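Local coordinates for xylooligosaccharide oxidase (Myceliophthora thermophila, PDB 5L6G), which oxidises the C1 hydroxyl of xylose, xylooligosaccharides and some other sugars to lactones with a bicovalently bound FAD, passing the electrons to oxygen to give hydrogen peroxide, at residues A[241-246]-A[271-276]; A[365-370]-A[426-431]. One frame throughout, in Å; residues are numbered along the deposited sequence.

Contact 1: residues A[241-246]-A[271-276]; sequences LPWTNS and MRVLGN. With NAG (2-acetamido-2-deoxy-beta-D-glucopyranose), chain F; XYP (beta-D-xylopyranose), chain H.
Leu241 and Trp243 close over Val273 on the helix-covered face of the large antiparallel sheet, a small example of how a strand-to-helix connection packs back on its own sheet. The contact is wholly apolar, and Val273 divides its branches between two partners. With CG1 anti to the backbone N (chi1 176°), that methyl meets Trp243 CZ3 obliquely at 4.3 Å, while Val273 CG2 lies 4.3 Å from Leu241 CD1. Leu241 CD1 also sits 3.8 Å above one face of the Trp243 indole, near its rim. Consecutive inverse gamma turns centred on Pro242 and Trp243 bend the connection, and Leu256 of helix 246-261 adds to the cover of Val273.

Two polar side chains reach sugars instead. Arg272, on the other face of the strand, gives NH1 to O2 of the active-site xylose at 2.8 Å, in the guanidinium plane but bent to 139° at the hydrogen, while Gln283 OE1 accepts from its NE. A leucine here would probably leave that xylose O2 without its NH1 donor and Gln283 OE1 without its mate. At the far end, Asn245 OD1 caps Asn248 N, and Asn245 ND2 is bonded covalently to NAG C1 at 1.4 Å.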
loop_
_atom_site.group_PDB
_atom_site.type_symbol
_atom_site.label_atom_id
_atom_site.label_comp_id
_atom_site.label_asym_id
_atom_site.label_seq_id
_atom_site.Cartn_x
_atom_site.Cartn_y
_atom_site.Cartn_z
ATOM N N LEU A 241 23.639 1.095 -10.166
ATOM C CA LEU A 241 23.831 2.496 -10.492
ATOM C C LEU A 241 24.977 3.043 -9.668
ATOM O O LEU A 241 25.021 2.801 -8.463
ATOM C CB LEU A 241 22.567 3.287 -10.183
ATOM C CG LEU A 241 21.314 2.889 -10.949
ATOM C CD1 LEU A 241 20.090 3.559 -10.330
ATOM C CD2 LEU A 241 21.478 3.237 -12.415
ATOM N N PRO A 242 25.879 3.815 -10.298
ATOM C CA PRO A 242 27.045 4.345 -9.600
ATOM C C PRO A 242 26.732 5.605 -8.817
ATOM O O PRO A 242 27.391 6.632 -8.996
ATOM C CB PRO A 242 28.004 4.654 -10.745
ATOM C CG PRO A 242 27.096 5.076 -11.835
ATOM C CD PRO A 242 25.938 4.135 -11.736
ATOM N N TRP A 243 25.760 5.517 -7.922
ATOM C CA TRP A 243 25.248 6.706 -7.263
ATOM C C TRP A 243 25.976 6.945 -5.936
ATOM O O TRP A 243 25.401 6.893 -4.859
ATOM C CB TRP A 243 23.736 6.594 -7.107
ATOM C CG TRP A 243 22.972 6.807 -8.401
ATOM C CD1 TRP A 243 23.462 6.762 -9.684
ATOM C CD2 TRP A 243 21.573 7.053 -8.521
ATOM N NE1 TRP A 243 22.466 7.004 -10.577
ATOM C CE2 TRP A 243 21.289 7.173 -9.895
ATOM C CE3 TRP A 243 20.535 7.207 -7.593
ATOM C CZ2 TRP A 243 20.003 7.426 -10.373
ATOM C CZ3 TRP A 243 19.250 7.466 -8.068
ATOM C CH2 TRP A 243 19.004 7.576 -9.450
ATOM N N THR A 244 27.262 7.225 -6.060
ATOM C CA THR A 244 28.176 7.306 -4.922
ATOM C C THR A 244 28.641 8.730 -4.669
ATOM O O THR A 244 29.395 8.966 -3.743
ATOM C CB THR A 244 29.429 6.466 -5.185
ATOM O OG1 THR A 244 29.896 6.742 -6.514
ATOM C CG2 THR A 244 29.107 4.980 -5.044
ATOM N N ASN A 245 28.236 9.671 -5.514
ATOM C CA ASN A 245 28.369 11.076 -5.169
ATOM C C ASN A 245 27.187 11.859 -5.722
ATOM O O ASN A 245 26.401 11.338 -6.523
ATOM C CB ASN A 245 29.699 11.655 -5.630
ATOM C CG ASN A 245 29.905 11.550 -7.117
ATOM O OD1 ASN A 245 28.955 11.481 -7.884
ATOM N ND2 ASN A 245 31.187 11.554 -7.534
ATOM N N SER A 246 27.047 13.096 -5.264
ATOM C CA SER A 246 25.862 13.881 -5.583
ATOM C C SER A 246 25.726 14.107 -7.091
ATOM O O SER A 246 24.619 14.041 -7.613
ATOM C CB SER A 246 25.854 15.219 -4.830
ATOM O OG SER A 246 26.945 16.005 -5.234
ATOM N N MET A 271 9.433 -1.287 -12.890
ATOM C CA MET A 271 10.793 -1.003 -12.411
ATOM C C MET A 271 10.803 0.038 -11.302
ATOM O O MET A 271 9.902 0.845 -11.211
ATOM C CB MET A 271 11.670 -0.539 -13.552
ATOM C CG MET A 271 13.159 -0.592 -13.282
ATOM S SD MET A 271 14.160 -0.445 -14.767
ATOM C CE MET A 271 13.430 1.004 -15.552
ATOM N N ARG A 272 11.833 -0.033 -10.465
ATOM C CA ARG A 272 12.075 0.920 -9.407
ATOM C C ARG A 272 13.579 1.046 -9.152
ATOM O O ARG A 272 14.358 0.169 -9.512
ATOM C CB ARG A 272 11.418 0.430 -8.134
ATOM C CG ARG A 272 12.136 -0.765 -7.504
ATOM C CD ARG A 272 11.239 -1.425 -6.452
ATOM N NE ARG A 272 11.898 -2.524 -5.778
ATOM C CZ ARG A 272 11.317 -3.309 -4.881
ATOM N NH1 ARG A 272 10.046 -3.131 -4.563
ATOM N NH2 ARG A 272 12.006 -4.290 -4.323
ATOM N N VAL A 273 13.967 2.147 -8.543
ATOM C CA VAL A 273 15.276 2.268 -7.928
ATOM C C VAL A 273 15.134 1.831 -6.485
ATOM O O VAL A 273 14.260 2.316 -5.797
ATOM C CB VAL A 273 15.774 3.727 -7.942
ATOM C CG1 VAL A 273 17.092 3.843 -7.195
ATOM C CG2 VAL A 273 15.926 4.230 -9.370
ATOM N N LEU A 274 15.987 0.909 -6.053
ATOM C CA LEU A 274 16.189 0.625 -4.639
ATOM C C LEU A 274 17.553 1.160 -4.274
ATOM O O LEU A 274 18.529 0.823 -4.913
ATOM C CB LEU A 274 16.179 -0.878 -4.368
ATOM C CG LEU A 274 16.559 -1.307 -2.943
ATOM C CD1 LEU A 274 15.567 -0.734 -1.933
ATOM C CD2 LEU A 274 16.617 -2.811 -2.820
ATOM N N GLY A 275 17.601 2.010 -3.256
ATOM C CA GLY A 275 18.842 2.568 -2.770
ATOM C C GLY A 275 18.972 2.283 -1.299
ATOM O O GLY A 275 17.989 2.329 -0.565
ATOM N N ASN A 276 20.182 1.933 -0.879
ATOM C CA ASN A 276 20.539 1.946 0.540
ATOM C C ASN A 276 21.950 2.493 0.638
ATOM O O ASN A 276 22.515 2.897 -0.375
ATOM C CB ASN A 276 20.387 0.550 1.168
ATOM C CG ASN A 276 21.238 -0.506 0.505
ATOM O OD1 ASN A 276 22.449 -0.366 0.386
ATOM N ND2 ASN A 276 20.597 -1.597 0.070
HETATM C C1 NAG F . 31.588 11.479 -8.923
HETATM C C2 NAG F . 32.654 12.529 -9.273
HETATM C C3 NAG F . 33.125 12.385 -10.707
HETATM C C4 NAG F . 33.544 10.952 -10.973
HETATM C C5 NAG F . 32.383 10.019 -10.616
HETATM C C6 NAG F . 32.765 8.563 -10.795
HETATM C C7 NAG F . 32.465 14.671 -8.106
HETATM C C8 NAG F . 31.916 16.065 -8.151
HETATM N N2 NAG F . 32.184 13.894 -9.154
HETATM O O3 NAG F . 34.183 13.295 -10.909
HETATM O O4 NAG F . 33.858 10.837 -12.337
HETATM O O5 NAG F . 32.046 10.184 -9.253
HETATM O O6 NAG F . 31.607 7.771 -10.706
HETATM O O7 NAG F . 33.130 14.303 -7.135
HETATM O O1 XYP H . 7.292 -1.102 -1.537
HETATM C C1 XYP H . 7.529 -2.238 -0.708
HETATM C C2 XYP H . 8.649 -3.078 -1.319
HETATM C C3 XYP H . 9.081 -4.192 -0.375
HETATM C C4 XYP H . 9.408 -3.619 1.001
HETATM C C5 XYP H . 8.246 -2.769 1.530
HETATM O O2 XYP H . 8.161 -3.638 -2.538
HETATM O O3 XYP H . 10.172 -4.941 -0.938
HETATM O O4 XYP H . 9.618 -4.684 1.936
HETATM O O5 XYP H . 7.855 -1.772 0.591
#

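Contact 2: residues A[365-370]-A[426-431]. With XYS (alpha-D-xylopyranose), chain K; XYP (beta-D-xylopyranose), chain I.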
loop_
_atom_site.group_PDB
_atom_site.type_symbol
_atom_site.label_atom_id
_atom_site.label_comp_id
_atom_site.label_asym_id
_atom_site.label_seq_id
_atom_site.Cartn_x
_atom_site.Cartn_y
_atom_site.Cartn_z
ATOM N N ILE A 365 23.904 11.550 -0.018
ATOM C CA ILE A 365 25.317 11.253 0.084
ATOM C C ILE A 365 25.886 11.693 1.423
ATOM O O ILE A 365 26.624 10.958 2.041
ATOM C CB ILE A 365 26.090 11.855 -1.090
ATOM C CG1 ILE A 365 25.575 11.267 -2.400
ATOM C CG2 ILE A 365 27.587 11.612 -0.918
ATOM C CD1 ILE A 365 25.650 9.754 -2.489
ATOM N N GLU A 366 25.487 12.861 1.903
ATOM C CA GLU A 366 26.103 13.456 3.079
ATOM C C GLU A 366 25.397 13.149 4.370
ATOM O O GLU A 366 26.001 13.243 5.426
ATOM C CB GLU A 366 26.212 14.979 2.919
ATOM C CG GLU A 366 26.993 15.411 1.700
ATOM C CD GLU A 366 28.449 14.997 1.740
ATOM O OE1 GLU A 366 28.992 14.693 2.832
ATOM O OE2 GLU A 366 29.062 14.971 0.666
ATOM N N THR A 367 24.115 12.794 4.299
ATOM C CA THR A 367 23.358 12.493 5.501
ATOM C C THR A 367 22.927 11.030 5.516
ATOM O O THR A 367 23.368 10.259 6.378
ATOM C CB THR A 367 22.167 13.465 5.658
ATOM O OG1 THR A 367 22.687 14.800 5.761
ATOM C CG2 THR A 367 21.366 13.150 6.914
ATOM N N ALA A 368 22.087 10.639 4.553
ATOM C CA ALA A 368 21.528 9.273 4.549
ATOM C C ALA A 368 22.633 8.215 4.613
ATOM O O ALA A 368 22.600 7.336 5.480
ATOM C CB ALA A 368 20.627 9.038 3.347
ATOM N N ASN A 369 23.647 8.341 3.771
ATOM C CA ASN A 369 24.723 7.346 3.764
ATOM C C ASN A 369 25.457 7.187 5.094
ATOM O O ASN A 369 26.029 6.142 5.358
ATOM C CB ASN A 369 25.712 7.643 2.650
ATOM C CG ASN A 369 25.244 7.134 1.310
ATOM O OD1 ASN A 369 24.174 6.529 1.177
ATOM N ND2 ASN A 369 26.054 7.394 0.288
ATOM N N LYS A 370 25.397 8.210 5.942
ATOM C CA LYS A 370 26.068 8.192 7.241
ATOM C C LYS A 370 25.199 7.727 8.386
ATOM O O LYS A 370 25.714 7.498 9.487
ATOM C CB LYS A 370 26.589 9.584 7.575
ATOM C CG LYS A 370 27.356 10.250 6.450
ATOM C CD LYS A 370 28.464 9.380 5.895
ATOM C CE LYS A 370 29.244 10.110 4.808
ATOM N NZ LYS A 370 30.424 9.311 4.386
ATOM N N PHE A 426 13.673 10.368 13.724
ATOM C CA PHE A 426 12.704 10.842 12.738
ATOM C C PHE A 426 13.256 11.973 11.888
ATOM O O PHE A 426 12.849 12.132 10.761
ATOM C CB PHE A 426 11.412 11.281 13.419
ATOM C CG PHE A 426 10.885 10.266 14.377
ATOM C CD1 PHE A 426 10.195 9.168 13.909
ATOM C CD2 PHE A 426 11.139 10.379 15.745
ATOM C CE1 PHE A 426 9.724 8.212 14.774
ATOM C CE2 PHE A 426 10.673 9.422 16.619
ATOM C CZ PHE A 426 9.976 8.332 16.137
ATOM N N ALA A 427 14.169 12.761 12.443
ATOM C CA ALA A 427 14.740 13.904 11.732
ATOM C C ALA A 427 15.429 13.463 10.441
ATOM O O ALA A 427 15.520 14.237 9.483
ATOM C CB ALA A 427 15.712 14.642 12.621
ATOM N N PHE A 428 15.898 12.228 10.404
ATOM C CA PHE A 428 16.576 11.716 9.192
ATOM C C PHE A 428 15.616 11.698 7.987
ATOM O O PHE A 428 15.806 12.429 7.021
ATOM C CB PHE A 428 17.225 10.341 9.460
ATOM C CG PHE A 428 17.538 9.551 8.214
ATOM C CD1 PHE A 428 18.061 10.174 7.087
ATOM C CD2 PHE A 428 17.342 8.175 8.180
ATOM C CE1 PHE A 428 18.322 9.439 5.925
ATOM C CE2 PHE A 428 17.624 7.444 7.030
ATOM C CZ PHE A 428 18.104 8.078 5.906
ATOM N N LEU A 429 14.596 10.863 8.011
ATOM C CA LEU A 429 13.650 10.882 6.899
ATOM C C LEU A 429 12.921 12.205 6.772
ATOM O O LEU A 429 12.601 12.615 5.656
ATOM C CB LEU A 429 12.663 9.729 6.974
ATOM C CG LEU A 429 13.321 8.359 6.853
ATOM C CD1 LEU A 429 12.241 7.294 6.796
ATOM C CD2 LEU A 429 14.265 8.259 5.651
ATOM N N ASP A 430 12.657 12.892 7.888
ATOM C CA ASP A 430 11.973 14.186 7.806
ATOM C C ASP A 430 12.772 15.184 6.977
ATOM O O ASP A 430 12.199 15.928 6.162
ATOM C CB ASP A 430 11.683 14.767 9.209
ATOM C CG ASP A 430 10.556 14.024 9.923
ATOM O OD1 ASP A 430 9.911 13.169 9.264
ATOM O OD2 ASP A 430 10.327 14.284 11.143
ATOM N N GLY A 431 14.082 15.214 7.204
ATOM C CA GLY A 431 14.958 16.125 6.513
ATOM C C GLY A 431 15.046 15.759 5.038
ATOM O O GLY A 431 15.115 16.634 4.174
HETATM C C1 XYS K . 28.530 3.471 3.359
HETATM C C2 XYS K . 28.162 4.929 3.111
HETATM C C3 XYS K . 29.309 5.858 3.510
HETATM C C4 XYS K . 29.605 5.583 4.979
HETATM C C5 XYS K . 30.060 4.141 5.106
HETATM O O1 XYS K . 29.541 3.114 2.428
HETATM O O2 XYS K . 27.827 5.110 1.739
HETATM O O3 XYS K . 28.968 7.237 3.283
HETATM O O4 XYS K . 30.610 6.461 5.478
HETATM O O5 XYS K . 29.003 3.260 4.703
HETATM O O1 XYP I . 5.177 7.594 15.985
HETATM C C1 XYP I . 5.389 8.913 15.537
HETATM C C2 XYP I . 6.125 9.689 16.630
HETATM C C3 XYP I . 6.411 11.081 16.122
HETATM C C4 XYP I . 7.232 10.968 14.853
HETATM C C5 XYP I . 6.510 10.117 13.831
HETATM O O2 XYP I . 5.358 9.749 17.849
HETATM O O3 XYP I . 7.162 11.826 17.077
HETATM O O4 XYP I . 7.460 12.285 14.364
HETATM O O5 XYP I . 6.197 8.834 14.376
#
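Ala368 meets Phe428 where helix 354-368 passes helix 426-437, a worked example of an aromatic ring packing at its rim against a small residue of a neighbouring helix. The apolar packing is simple. Ala368 CB approaches the rim of the Phe428 ring near the ring plane, 3.5 Å from CE1, and Thr367 CG2 comes in obliquely at 4.5 Å from Phe428 CD1. CG of Phe428 stands anti to the backbone N (chi1 161°), which swings the ring across to the other helix. Leu429 CD2 lies 3.7 Å above one face of that ring, offset toward its rim, and Trp375 of the sheet meets Phe428 edge to face.

Polar contacts add to this core. Phe428 O is hydrogen-bonded to Tyr363 OH of helix 354-368, a polar tie between the same two helices, and Asp430 OD1 forms a salt bridge with Lys345.

The remaining contacts are to sugars. Lys370, its chain bent at chi2 (-52°), brings NZ between two hydroxyls of the alpha-xylose, donating to O3 at 2.8 Å and to O4 at 3.1 Å. Phe426 instead offers a ring face to a beta-xylose, whose C4 sits over the centre of the ring, 3.5 Å above its plane, an apolar approach familiar from carbohydrate-binding aromatics. The whole arrangement is that of helices lying side by side on one face of the antiparallel sheet in the substrate domain of oxygen-dependent FAD-linked oxidoreductases.

Overall arrangement
Followed from the N terminus, the chain leaves strand 234-240 and enters contact 1. That contact closes a short loop of 24 residues, most of them in helix 246-261, before strand 269-275 returns to the sheet. Contact 2 opens later and closes a longer loop of 55 residues, which holds strands 374-381 and 409-417. The two loops lie in series, neither nesting nor crossing. In space they still meet: their centres are 15 Å apart, and Ile365 packs on residues 243-246. Contact 1 ties a connection to strand 269-275, contact 2 ties helix 354-368 to helix 426-437, and strand 374-381, which pairs with 269-275, touches both of these helices through Trp375.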